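Local coordinates for Lmaj004144AAA protein (Leishmania major, PDB 1Y63) that probably transfers phosphate between nucleoside triphosphates and monophosphates as an adenylate kinase of the AK6 subfamily, and probably also hydrolyses ATP, at residues T24-A27 against E28-A32; H39-V42 against G43-V46; D70-L73 against D74-P78; D159-E162 against Q163-A166. All coordinates share one frame; numbering follows the deposited sequence. Where two conformers were deposited one is given.

Contact 1: T24-A27 against E28-A32; sequences TSMA and EMIAA. With MN (manganese (II) ion), chain C; MN (manganese (II) ion), chain B; ADP (adenosine-5'-diphosphate), chain Q.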
loop_
_atom_site.group_PDB
_atom_site.type_symbol
_atom_site.label_atom_id
_atom_site.label_comp_id
_atom_site.label_asym_id
_atom_site.label_seq_id
_atom_site.Cartn_x
_atom_site.Cartn_y
_atom_site.Cartn_z
ATOM N N THR A 24 -4.546 -1.618 4.871
ATOM C CA THR A 24 -4.716 -0.734 6.012
ATOM C C THR A 24 -4.528 -1.488 7.314
ATOM O O THR A 24 -3.853 -0.984 8.250
ATOM C CB THR A 24 -6.084 -0.026 5.937
ATOM O OG1 THR A 24 -6.148 0.745 4.729
ATOM C CG2 THR A 24 -6.273 0.896 7.168
ATOM N N SER A 25 -5.069 -2.699 7.376
ATOM C CA SER A 25 -4.902 -3.547 8.554
ATOM C C SER A 25 -3.426 -3.837 8.834
ATOM O O SER A 25 -2.970 -3.771 9.973
ATOM C CB SER A 25 -5.688 -4.834 8.418
ATOM O OG SER A 25 -7.072 -4.547 8.298
ATOM N N MET A 26 -2.698 -4.199 7.784
ATOM C CA MET A 26 -1.263 -4.483 7.945
ATOM C C MET A 26 -0.482 -3.237 8.299
ATOM O O MET A 26 0.376 -3.269 9.170
ATOM C CB MET A 26 -0.664 -5.140 6.720
ATOM C CG MET A 26 0.783 -5.550 6.951
ATOM S SD MET A 26 1.485 -6.439 5.555
ATOM C CE MET A 26 0.631 -8.002 5.734
ATOM N N ALA A 27 -0.797 -2.114 7.661
ATOM C CA ALA A 27 -0.088 -0.872 7.960
ATOM C C ALA A 27 -0.337 -0.449 9.421
ATOM O O ALA A 27 0.573 0.076 10.087
ATOM C CB ALA A 27 -0.511 0.215 7.020
ATOM N N GLU A 28 -1.565 -0.649 9.905
ATOM C CA GLU A 28 -1.839 -0.315 11.293
ATOM C C GLU A 28 -1.137 -1.261 12.251
ATOM O O GLU A 28 -0.675 -0.843 13.315
ATOM C CB GLU A 28 -3.337 -0.222 11.562
ATOM C CG GLU A 28 -3.996 0.916 10.771
ATOM C CD GLU A 28 -3.749 2.311 11.344
ATOM O OE1 GLU A 28 -2.900 2.502 12.245
ATOM O OE2 GLU A 28 -4.424 3.247 10.876
ATOM N N MET A 29 -1.023 -2.531 11.890
ATOM C CA MET A 29 -0.193 -3.445 12.682
ATOM C C MET A 29 1.261 -3.017 12.761
ATOM O O MET A 29 1.866 -3.035 13.830
ATOM C CB MET A 29 -0.295 -4.863 12.153
ATOM C CG MET A 29 0.466 -5.842 13.001
ATOM S SD MET A 29 0.472 -7.585 12.515
ATOM C CE MET A 29 -1.001 -8.181 13.325
ATOM N N ILE A 30 1.815 -2.602 11.633
ATOM C CA ILE A 30 3.170 -2.081 11.606
ATOM C C ILE A 30 3.300 -0.838 12.489
ATOM O O ILE A 30 4.228 -0.718 13.297
ATOM C CB ILE A 30 3.595 -1.808 10.142
ATOM C CG1 ILE A 30 3.780 -3.130 9.385
ATOM C CG2 ILE A 30 4.848 -0.947 10.072
ATOM C CD1 ILE A 30 3.802 -2.982 7.885
ATOM N N ALA A 31 2.374 0.105 12.343
ATOM C CA ALA A 31 2.435 1.328 13.119
ATOM C C ALA A 31 2.310 1.045 14.611
ATOM O O ALA A 31 2.920 1.764 15.440
ATOM C CB ALA A 31 1.369 2.286 12.676
ATOM N N ALA A 32 1.541 0.018 14.964
ATOM C CA ALA A 32 1.377 -0.385 16.376
ATOM C C ALA A 32 2.539 -1.156 16.972
ATOM O O ALA A 32 2.834 -1.015 18.168
ATOM C CB ALA A 32 0.107 -1.205 16.546
HETATM MN MN MN C . -3.658 5.241 10.461
HETATM MN MN MN B . -7.547 0.448 3.149
HETATM P PB ADP Q . -7.553 -2.773 2.305
HETATM O O1B ADP Q . -8.749 -2.435 1.437
HETATM O O2B ADP Q . -6.499 -3.496 1.493
HETATM O O3B ADP Q . -7.014 -1.597 3.114
HETATM P PA ADP Q . -8.363 -3.748 4.919
HETATM O O1A ADP Q . -7.106 -3.637 5.755
HETATM O O2A ADP Q . -9.378 -2.617 5.077
HETATM O O3A ADP Q . -8.021 -3.923 3.377
HETATM O "O5'" ADP Q . -9.086 -5.148 5.214
HETATM C "C5'" ADP Q . -10.505 -5.216 5.173
HETATM C "C4'" ADP Q . -10.899 -6.222 6.226
HETATM O "O4'" ADP Q . -10.289 -7.477 5.937
HETATM C "C3'" ADP Q . -10.422 -5.874 7.625
HETATM O "O3'" ADP Q . -11.263 -4.940 8.296
HETATM C "C2'" ADP Q . -10.417 -7.228 8.280
HETATM O "O2'" ADP Q . -11.746 -7.639 8.582
HETATM C "C1'" ADP Q . -9.961 -8.127 7.163
HETATM N N9 ADP Q . -8.525 -8.452 7.096
HETATM C C8 ADP Q . -7.480 -7.717 6.592
HETATM N N7 ADP Q . -6.324 -8.414 6.653
HETATM C C5 ADP Q . -6.641 -9.641 7.192
HETATM C C6 ADP Q . -5.874 -10.833 7.512
HETATM N N6 ADP Q . -4.553 -10.886 7.255
HETATM N N1 ADP Q . -6.561 -11.866 8.046
HETATM C C2 ADP Q . -7.899 -11.787 8.274
HETATM N N3 ADP Q . -8.695 -10.734 8.013
HETATM C C4 ADP Q . -8.084 -9.642 7.474
HETATM O O HOH W 1 -8.198 2.560 3.215
HETATM O O HOH W 2 -5.960 1.011 1.824
HETATM O O HOH W 3 -8.961 0.134 1.437
HETATM O O HOH W 4 -9.135 0.018 4.618
HETATM O O HOH W 5 -5.289 5.814 9.112
#

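Contact 2: H39-V42 against G43-V46; sequences HLEV and GKLV. With MN (manganese (II) ion), chain C.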
loop_
_atom_site.group_PDB
_atom_site.type_symbol
_atom_site.label_atom_id
_atom_site.label_comp_id
_atom_site.label_asym_id
_atom_site.label_seq_id
_atom_site.Cartn_x
_atom_site.Cartn_y
_atom_site.Cartn_z
ATOM N N HIS A 39 1.728 5.884 9.797
ATOM C CA HIS A 39 0.904 5.370 8.723
ATOM C C HIS A 39 0.322 6.510 7.913
ATOM O O HIS A 39 -0.278 7.437 8.467
ATOM C CB HIS A 39 -0.237 4.545 9.327
ATOM C CG HIS A 39 -1.316 4.140 8.368
ATOM N ND1 HIS A 39 -2.655 4.145 8.716
ATOM C CD2 HIS A 39 -1.258 3.626 7.117
ATOM C CE1 HIS A 39 -3.373 3.679 7.709
ATOM N NE2 HIS A 39 -2.554 3.363 6.725
ATOM N N LEU A 40 0.512 6.446 6.607
ATOM C CA LEU A 40 -0.113 7.401 5.664
ATOM C C LEU A 40 -1.114 6.604 4.846
ATOM O O LEU A 40 -0.735 5.731 4.057
ATOM C CB LEU A 40 0.887 8.027 4.706
ATOM C CG LEU A 40 1.928 9.028 5.172
ATOM C CD1 LEU A 40 3.085 8.370 5.896
ATOM C CD2 LEU A 40 2.437 9.757 3.938
ATOM N N GLU A 41 -2.396 6.837 5.096
ATOM C CA GLU A 41 -3.469 6.183 4.363
ATOM C C GLU A 41 -3.776 7.055 3.152
ATOM O O GLU A 41 -4.538 7.994 3.230
ATOM C CB GLU A 41 -4.697 5.977 5.295
ATOM C CG GLU A 41 -5.786 5.059 4.769
ATOM C CD GLU A 41 -6.781 4.563 5.838
ATOM O OE1 GLU A 41 -6.534 4.670 7.073
ATOM O OE2 GLU A 41 -7.853 4.087 5.437
ATOM N N VAL A 42 -3.166 6.730 2.017
ATOM C CA VAL A 42 -3.215 7.622 0.862
ATOM C C VAL A 42 -4.627 7.857 0.326
ATOM O O VAL A 42 -4.947 8.971 -0.127
ATOM C CB VAL A 42 -2.257 7.083 -0.230
ATOM C CG1 VAL A 42 -2.337 7.922 -1.494
ATOM C CG2 VAL A 42 -0.859 7.064 0.327
ATOM N N GLY A 43 -5.487 6.842 0.381
ATOM C CA GLY A 43 -6.875 7.041 -0.044
ATOM C C GLY A 43 -7.588 8.164 0.724
ATOM O O GLY A 43 -8.410 8.908 0.163
ATOM N N LYS A 44 -7.290 8.288 2.015
ATOM C CA LYS A 44 -7.832 9.374 2.831
ATOM C C LYS A 44 -7.262 10.715 2.381
ATOM O O LYS A 44 -7.987 11.696 2.274
ATOM C CB LYS A 44 -7.577 9.118 4.314
ATOM C CG LYS A 44 -8.443 7.988 4.875
ATOM C CD LYS A 44 -8.377 7.932 6.399
ATOM C CE LYS A 44 -9.418 6.968 6.961
ATOM N NZ LYS A 44 -9.574 7.147 8.432
ATOM N N LEU A 45 -5.974 10.755 2.034
ATOM C CA LEU A 45 -5.396 12.006 1.530
ATOM C C LEU A 45 -6.069 12.427 0.243
ATOM O O LEU A 45 -6.373 13.603 0.033
ATOM C CB LEU A 45 -3.894 11.865 1.282
ATOM C CG LEU A 45 -3.085 11.528 2.525
ATOM C CD1 LEU A 45 -1.629 11.327 2.146
ATOM C CD2 LEU A 45 -3.214 12.601 3.584
ATOM N N VAL A 46 -6.292 11.459 -0.635
ATOM C CA VAL A 46 -6.926 11.732 -1.931
ATOM C C VAL A 46 -8.331 12.322 -1.732
ATOM O O VAL A 46 -8.702 13.305 -2.382
ATOM C CB VAL A 46 -6.920 10.452 -2.815
ATOM C CG1 VAL A 46 -7.771 10.620 -4.064
ATOM C CG2 VAL A 46 -5.506 10.084 -3.184
HETATM MN MN MN C . -3.658 5.241 10.461
HETATM O O HOH W 6 -2.758 7.246 9.855
HETATM O O HOH W 7 -8.413 4.096 8.956
HETATM O O HOH W 5 -5.289 5.814 9.112
HETATM O O HOH W 8 -4.787 6.362 12.018
HETATM O O HOH W 9 -2.306 5.044 11.969
#

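Contact 3: D70-L73 against D74-P78; sequences DRLL and DFMEP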
loop_
_atom_site.group_PDB
_atom_site.type_symbol
_atom_site.label_atom_id
_atom_site.label_comp_id
_atom_site.label_asym_id
_atom_site.label_seq_id
_atom_site.Cartn_x
_atom_site.Cartn_y
_atom_site.Cartn_z
ATOM N N ASP A 70 0.214 14.579 -9.466
ATOM C CA ASP A 70 1.268 15.549 -9.149
ATOM C C ASP A 70 1.015 16.222 -7.816
ATOM O O ASP A 70 1.925 16.397 -7.011
ATOM C CB ASP A 70 1.348 16.613 -10.233
ATOM C CG ASP A 70 1.868 16.065 -11.561
ATOM O OD1 ASP A 70 2.471 14.980 -11.566
ATOM O OD2 ASP A 70 1.672 16.726 -12.601
ATOM N N ARG A 71 -0.222 16.664 -7.615
ATOM C CA ARG A 71 -0.592 17.345 -6.369
ATOM C C ARG A 71 -0.476 16.448 -5.167
ATOM O O ARG A 71 -0.051 16.914 -4.088
ATOM C CB ARG A 71 -2.012 17.926 -6.470
ATOM C CG ARG A 71 -2.075 19.140 -7.352
ATOM C CD ARG A 71 -3.487 19.469 -7.827
ATOM N NE ARG A 71 -3.462 20.327 -9.011
ATOM C CZ ARG A 71 -4.429 20.407 -9.925
ATOM N NH1 ARG A 71 -5.534 19.666 -9.834
ATOM N NH2 ARG A 71 -4.283 21.226 -10.949
ATOM N N LEU A 72 -0.893 15.186 -5.317
ATOM C CA LEU A 72 -0.721 14.200 -4.243
ATOM C C LEU A 72 0.758 14.057 -3.886
ATOM O O LEU A 72 1.134 14.043 -2.725
ATOM C CB LEU A 72 -1.317 12.841 -4.628
ATOM C CG LEU A 72 -1.019 11.690 -3.664
ATOM C CD1 LEU A 72 -1.622 11.914 -2.300
ATOM C CD2 LEU A 72 -1.501 10.380 -4.255
ATOM N N LEU A 73 1.604 13.895 -4.898
ATOM C CA LEU A 73 3.035 13.731 -4.646
ATOM C C LEU A 73 3.652 14.937 -3.976
ATOM O O LEU A 73 4.471 14.793 -3.062
ATOM C CB LEU A 73 3.774 13.397 -5.942
ATOM C CG LEU A 73 3.356 12.115 -6.683
ATOM C CD1 LEU A 73 4.246 11.945 -7.900
ATOM C CD2 LEU A 73 3.387 10.860 -5.877
ATOM N N ASP A 74 3.253 16.144 -4.376
ATOM C CA ASP A 74 3.782 17.337 -3.746
ATOM C C ASP A 74 3.377 17.396 -2.270
ATOM O O ASP A 74 4.157 17.858 -1.429
ATOM C CB ASP A 74 3.294 18.607 -4.472
ATOM C CG ASP A 74 3.930 18.815 -5.835
ATOM O OD1 ASP A 74 4.942 18.175 -6.161
ATOM O OD2 ASP A 74 3.398 19.667 -6.586
ATOM N N PHE A 75 2.149 16.953 -1.968
ATOM C CA PHE A 75 1.641 16.893 -0.603
ATOM C C PHE A 75 2.432 15.896 0.233
ATOM O O PHE A 75 2.792 16.172 1.397
ATOM C CB PHE A 75 0.148 16.533 -0.625
ATOM C CG PHE A 75 -0.514 16.618 0.715
ATOM C CD1 PHE A 75 -0.461 15.533 1.592
ATOM C CD2 PHE A 75 -1.213 17.761 1.082
ATOM C CE1 PHE A 75 -1.074 15.617 2.852
ATOM C CE2 PHE A 75 -1.848 17.842 2.350
ATOM C CZ PHE A 75 -1.770 16.771 3.209
ATOM N N MET A 76 2.700 14.726 -0.351
ATOM C CA MET A 76 3.399 13.657 0.368
ATOM C C MET A 76 4.905 13.881 0.527
ATOM O O MET A 76 5.496 13.460 1.517
ATOM C CB MET A 76 3.148 12.313 -0.318
ATOM C CG MET A 76 1.744 11.806 -0.234
ATOM S SD MET A 76 1.540 10.267 -1.126
ATOM C CE MET A 76 2.535 9.143 -0.109
ATOM N N GLU A 77 5.524 14.560 -0.441
ATOM C CA GLU A 77 6.967 14.707 -0.456
ATOM C C GLU A 77 7.584 15.111 0.886
ATOM O O GLU A 77 8.483 14.433 1.357
ATOM C CB GLU A 77 7.402 15.653 -1.580
ATOM C CG GLU A 77 8.901 15.974 -1.589
ATOM C CD GLU A 77 9.775 14.844 -2.106
ATOM O OE1 GLU A 77 9.286 13.966 -2.858
ATOM O OE2 GLU A 77 10.992 14.881 -1.802
ATOM N N PRO A 78 7.136 16.229 1.492
ATOM C CA PRO A 78 7.766 16.600 2.769
ATOM C C PRO A 78 7.629 15.551 3.869
ATOM O O PRO A 78 8.573 15.381 4.656
ATOM C CB PRO A 78 7.057 17.904 3.144
ATOM C CG PRO A 78 5.779 17.870 2.398
ATOM C CD PRO A 78 6.119 17.226 1.098
HETATM O O HOH W 10 4.384 16.495 -8.194
#

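Contact 4: D159-E162 against Q163-A166; sequences DTLE and QMAA. With ADP (adenosine-5'-diphosphate), chain Q.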
loop_
_atom_site.group_PDB
_atom_site.type_symbol
_atom_site.label_atom_id
_atom_site.label_comp_id
_atom_site.label_asym_id
_atom_site.label_seq_id
_atom_site.Cartn_x
_atom_site.Cartn_y
_atom_site.Cartn_z
ATOM N N ASP A 159 -4.355 -14.014 3.722
ATOM C CA ASP A 159 -5.723 -14.536 3.932
ATOM C C ASP A 159 -6.122 -14.542 5.410
ATOM O O ASP A 159 -7.312 -14.349 5.756
ATOM C CB ASP A 159 -5.850 -15.968 3.412
ATOM C CG ASP A 159 -5.893 -16.069 1.902
ATOM O OD1 ASP A 159 -6.142 -15.067 1.209
ATOM O OD2 ASP A 159 -5.734 -17.193 1.394
ATOM N N THR A 160 -5.130 -14.794 6.268
ATOM C CA THR A 160 -5.331 -14.989 7.717
ATOM C C THR A 160 -4.498 -14.049 8.598
ATOM O O THR A 160 -3.528 -13.451 8.153
ATOM C CB THR A 160 -4.958 -16.431 8.126
ATOM O OG1 THR A 160 -3.539 -16.614 8.055
ATOM C CG2 THR A 160 -5.644 -17.430 7.219
ATOM N N LEU A 161 -4.880 -13.946 9.864
ATOM C CA LEU A 161 -4.185 -13.093 10.810
ATOM C C LEU A 161 -2.788 -13.639 11.093
ATOM O O LEU A 161 -1.822 -12.875 11.252
ATOM C CB LEU A 161 -5.007 -12.971 12.101
ATOM C CG LEU A 161 -4.466 -11.998 13.143
ATOM C CD1 LEU A 161 -4.297 -10.556 12.612
ATOM C CD2 LEU A 161 -5.384 -11.985 14.308
ATOM N N GLU A 162 -2.669 -14.961 11.119
ATOM C CA GLU A 162 -1.374 -15.616 11.259
ATOM C C GLU A 162 -0.446 -15.214 10.130
ATOM O O GLU A 162 0.733 -14.949 10.368
ATOM C CB GLU A 162 -1.533 -17.140 11.315
ATOM C CG GLU A 162 -0.251 -17.938 11.245
ATOM C CD GLU A 162 -0.519 -19.430 11.258
ATOM O OE1 GLU A 162 -1.162 -19.894 12.215
ATOM O OE2 GLU A 162 -0.089 -20.125 10.311
ATOM N N GLN A 163 -0.970 -15.191 8.904
ATOM C CA GLN A 163 -0.185 -14.725 7.777
ATOM C C GLN A 163 0.228 -13.280 7.932
ATOM O O GLN A 163 1.384 -12.946 7.722
ATOM C CB GLN A 163 -0.913 -14.948 6.475
ATOM C CG GLN A 163 -0.887 -16.407 6.089
ATOM C CD GLN A 163 -1.675 -16.683 4.842
ATOM O OE1 GLN A 163 -2.631 -15.968 4.534
ATOM N NE2 GLN A 163 -1.254 -17.712 4.093
ATOM N N MET A 164 -0.708 -12.415 8.321
ATOM C CA MET A 164 -0.380 -11.016 8.530
ATOM C C MET A 164 0.744 -10.842 9.527
ATOM O O MET A 164 1.666 -10.088 9.288
ATOM C CB MET A 164 -1.621 -10.216 8.987
ATOM C CG MET A 164 -1.382 -8.702 8.961
ATOM S SD MET A 164 -2.831 -7.719 8.487
ATOM C CE MET A 164 -3.855 -8.108 9.900
ATOM N N ALA A 165 0.646 -11.539 10.662
ATOM C CA ALA A 165 1.644 -11.398 11.707
ATOM C C ALA A 165 3.012 -11.875 11.245
ATOM O O ALA A 165 4.029 -11.260 11.551
ATOM C CB ALA A 165 1.202 -12.128 12.960
ATOM N N ALA A 166 3.042 -12.975 10.495
ATOM C CA ALA A 166 4.306 -13.507 9.976
ATOM C C ALA A 166 4.949 -12.576 8.952
ATOM O O ALA A 166 6.178 -12.397 8.918
ATOM C CB ALA A 166 4.089 -14.907 9.396
HETATM P PB ADP Q . -7.553 -2.773 2.305
HETATM O O1B ADP Q . -8.749 -2.435 1.437
HETATM O O2B ADP Q . -6.499 -3.496 1.493
HETATM O O3B ADP Q . -7.014 -1.597 3.114
HETATM P PA ADP Q . -8.363 -3.748 4.919
HETATM O O1A ADP Q . -7.106 -3.637 5.755
HETATM O O2A ADP Q . -9.378 -2.617 5.077
HETATM O O3A ADP Q . -8.021 -3.923 3.377
HETATM O "O5'" ADP Q . -9.086 -5.148 5.214
HETATM C "C5'" ADP Q . -10.505 -5.216 5.173
HETATM C "C4'" ADP Q . -10.899 -6.222 6.226
HETATM O "O4'" ADP Q . -10.289 -7.477 5.937
HETATM C "C3'" ADP Q . -10.422 -5.874 7.625
HETATM O "O3'" ADP Q . -11.263 -4.940 8.296
HETATM C "C2'" ADP Q . -10.417 -7.228 8.280
HETATM O "O2'" ADP Q . -11.746 -7.639 8.582
HETATM C "C1'" ADP Q . -9.961 -8.127 7.163
HETATM N N9 ADP Q . -8.525 -8.452 7.096
HETATM C C8 ADP Q . -7.480 -7.717 6.592
HETATM N N7 ADP Q . -6.324 -8.414 6.653
HETATM C C5 ADP Q . -6.641 -9.641 7.192
HETATM C C6 ADP Q . -5.874 -10.833 7.512
HETATM N N6 ADP Q . -4.553 -10.886 7.255
HETATM N N1 ADP Q . -6.561 -11.866 8.046
HETATM C C2 ADP Q . -7.899 -11.787 8.274
HETATM N N3 ADP Q . -8.695 -10.734 8.013
HETATM C C4 ADP Q . -8.084 -9.642 7.474
HETATM O O HOH W 11 -3.779 -18.933 2.428
#

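Contact 1: T24-A27 against E28-A32
M26 and I30 meet one turn apart on the buried side of helix 23-33. CG of M26 lies 4.1 Å from CD1 of I30. M26 has CG anti to its backbone N (chi1 -174°) and runs extended to SD, toward helix 161-178; the bend at chi3 turns only the terminal methyl. There it touches M164, T167 and V168. I30 keeps CG1 beside its own N, and that branch rests on the carbonyl of M26, with CG1 3.4 Å from O. M29 sets its CB against the same M26 O. A27 adds a small methyl to this side. It packs on H39 and V87, so the helix sits close against strands 37-41 and 85-89. The backbone is regular here: I30 N donates to M26 O, and A31 N to A27 O.

The helix is the one that follows the P-loop (Walker A motif) of this nucleotide-binding fold. T24 and S25 belong to its first turn and hold the phosphates of ADP. T24 N donates to O3B of ADP, while S25 grips O1A twice, through N at 2.8 Å and OG at 2.7 Å.

The other side is wetter. OG1 of T24 binds a manganese ion at 2.1 Å, and O3B of ADP and four waters complete its shell. D89 is hydrogen-bonded to the same OG1. E28 runs past the T24 carbonyl, with CG 3.2 Å from T24 O. It then bends at chi2 (-77°) and sends OE2 to a second manganese ion at 2.2 Å, which H39 also binds.

Contact 2: H39-V42 against G43-V46
V42 and E41 carry this contact, V42 against V46 and E41 against K44. E41 meets K44 in the first turn of helix 42-48, and V42 reaches V46 one turn on. CG1 of V42 lies 4.2 Å from CG2 of V46, a loose apolar contact. With CG1 anti to the backbone N (chi1 176°), the same methyl meets V46 and also L72 of helix 66-80. The backbones are joined more firmly: V46 N donates to V42 O at 2.9 Å, with an N-H...O angle of 161°.

E41 occupies the N-cap position. Its carbonyl O takes two weak bonds, a bent one from K44 N (127°) and a long one from L45 N (3.3 Å). L45 holds its CB against the V42 carbonyl, 3.4 Å from V42 O, and touches F75.

This is the point where an edge strand of the parallel sheet in a P-loop fold passes straight into a helix. The carboxylate of E41 lies across the aliphatic chain of K44, and OE2 comes within 3.6 Å of K44 CE. The charged ends do not pair directly, since OE1 is 4.2 Å from NZ. A water donates to OE1 and is weakly held by NZ, and so links the two.

A second water donates to OE1 at 2.6 Å and is itself a ligand of a manganese ion. E41 is thus in the second shell of that metal. H39 is in the first, with ND1 2.3 Å from the ion. E41 N lies above one face of its imidazole, toward the rim, and NE2 is hydrogen-bonded to D89. Three further waters and a carboxylate from helix 23-33 complete the shell.

Contact 3: D70-L73 against D74-P78
L72 and M76 are the side chains that touch on helix 66-80. L72 has CG anti to the backbone N (chi1 172°), which points the chain off the helix, and chi2 turns CD1 toward the following turn. CD1 meets the sulfur of M76, 3.8 Å from SD, and CG of L72 lies almost as near to SD. M76 takes the other choice: its CG stands anti to the carbonyl carbon (chi1 -68°) and leans back over the preceding turn, 3.4 Å from L72 O. The thioether stays extended at chi2 and bends at chi3 (68°), carrying CE away from L72. V42 and W100 also lie on M76.

D74 turns back in a similar way. CG of D74 comes to 3.4 Å from D70 O. One water bridges the pair, donating to D70 O and to OD1 of D74, both at 2.7 Å. The same carbonyl also accepts from D74 N. D70 itself sends OD1 to a manganese ion.

F75, like L72, has CG anti to the backbone N, and its ring leads off toward helix 42-48. E77 starts like F75 but bends at chi2. Its carboxylate is held by a salt bridge to R99 and a hydrogen bond to W100.

Backbone bonds run regularly as far as E77 N, which reaches L73 O at 2.8 Å. P78 has no N-H to continue them, and the helix is kinked there. The arrangement is that of an amphipathic helix, with L72 and M76 turned toward helix 42-48 and edge strand 37-41, and D70, R71 and D74 on its outer side.

Contact 4: D159-E162 against Q163-A166
A capping box opens helix 161-178, at the adenine end of the ADP pocket. T160 is the N-cap. Its OG1 sits between its own N and carbonyl carbon (chi1 71°) and accepts from Q163 N at 3.1 Å. Q163 answers with its side chain. Its chi1 leans the chain back toward T160, and the extended rest brings OE1 to the N-H groups of D159 and T160. D159 N comes nearly straight at it, at 2.7 Å; T160 N is longer, at 3.3 Å, and tilted from the amide plane. The D159 carboxylate lies alongside the amide, their planes 43° apart. A water joins D159 OD2 to Q163 NE2, and S110 also bonds OD2.

T160 O serves both helix and ligand. It accepts from M164 N and, at 2.9 Å, from N6 of ADP. M164 lies beside the adenine, with CB 3.5 Å from N6. In one of its two conformers it bends at chi2 and chi3, and CE touches L161 CD1 at 3.7 Å. Recognition of the adenine amino group by a backbone carbonyl, here that of the N-cap residue, is a common feature of adenine-nucleotide pockets.

Overall arrangement
All four contacts are local and follow in series along the chain; none nests in or crosses another, and none closes a long loop. Contact 1 lies on the helix after the P-loop. Contact 2 follows at the end of the next strand, 37-41, and meets contact 1 at a shared manganese ion. Contact 3 comes on helix 66-80, which packs its apolar side on contact 2. Contact 4 opens helix 161-178, after the edge strand 153-157 at the other side of the sheet. It meets contact 1 through methionine side chains, and both touch ADP. Contacts 3 and 4 are far apart, with centres about 32 Å from each other.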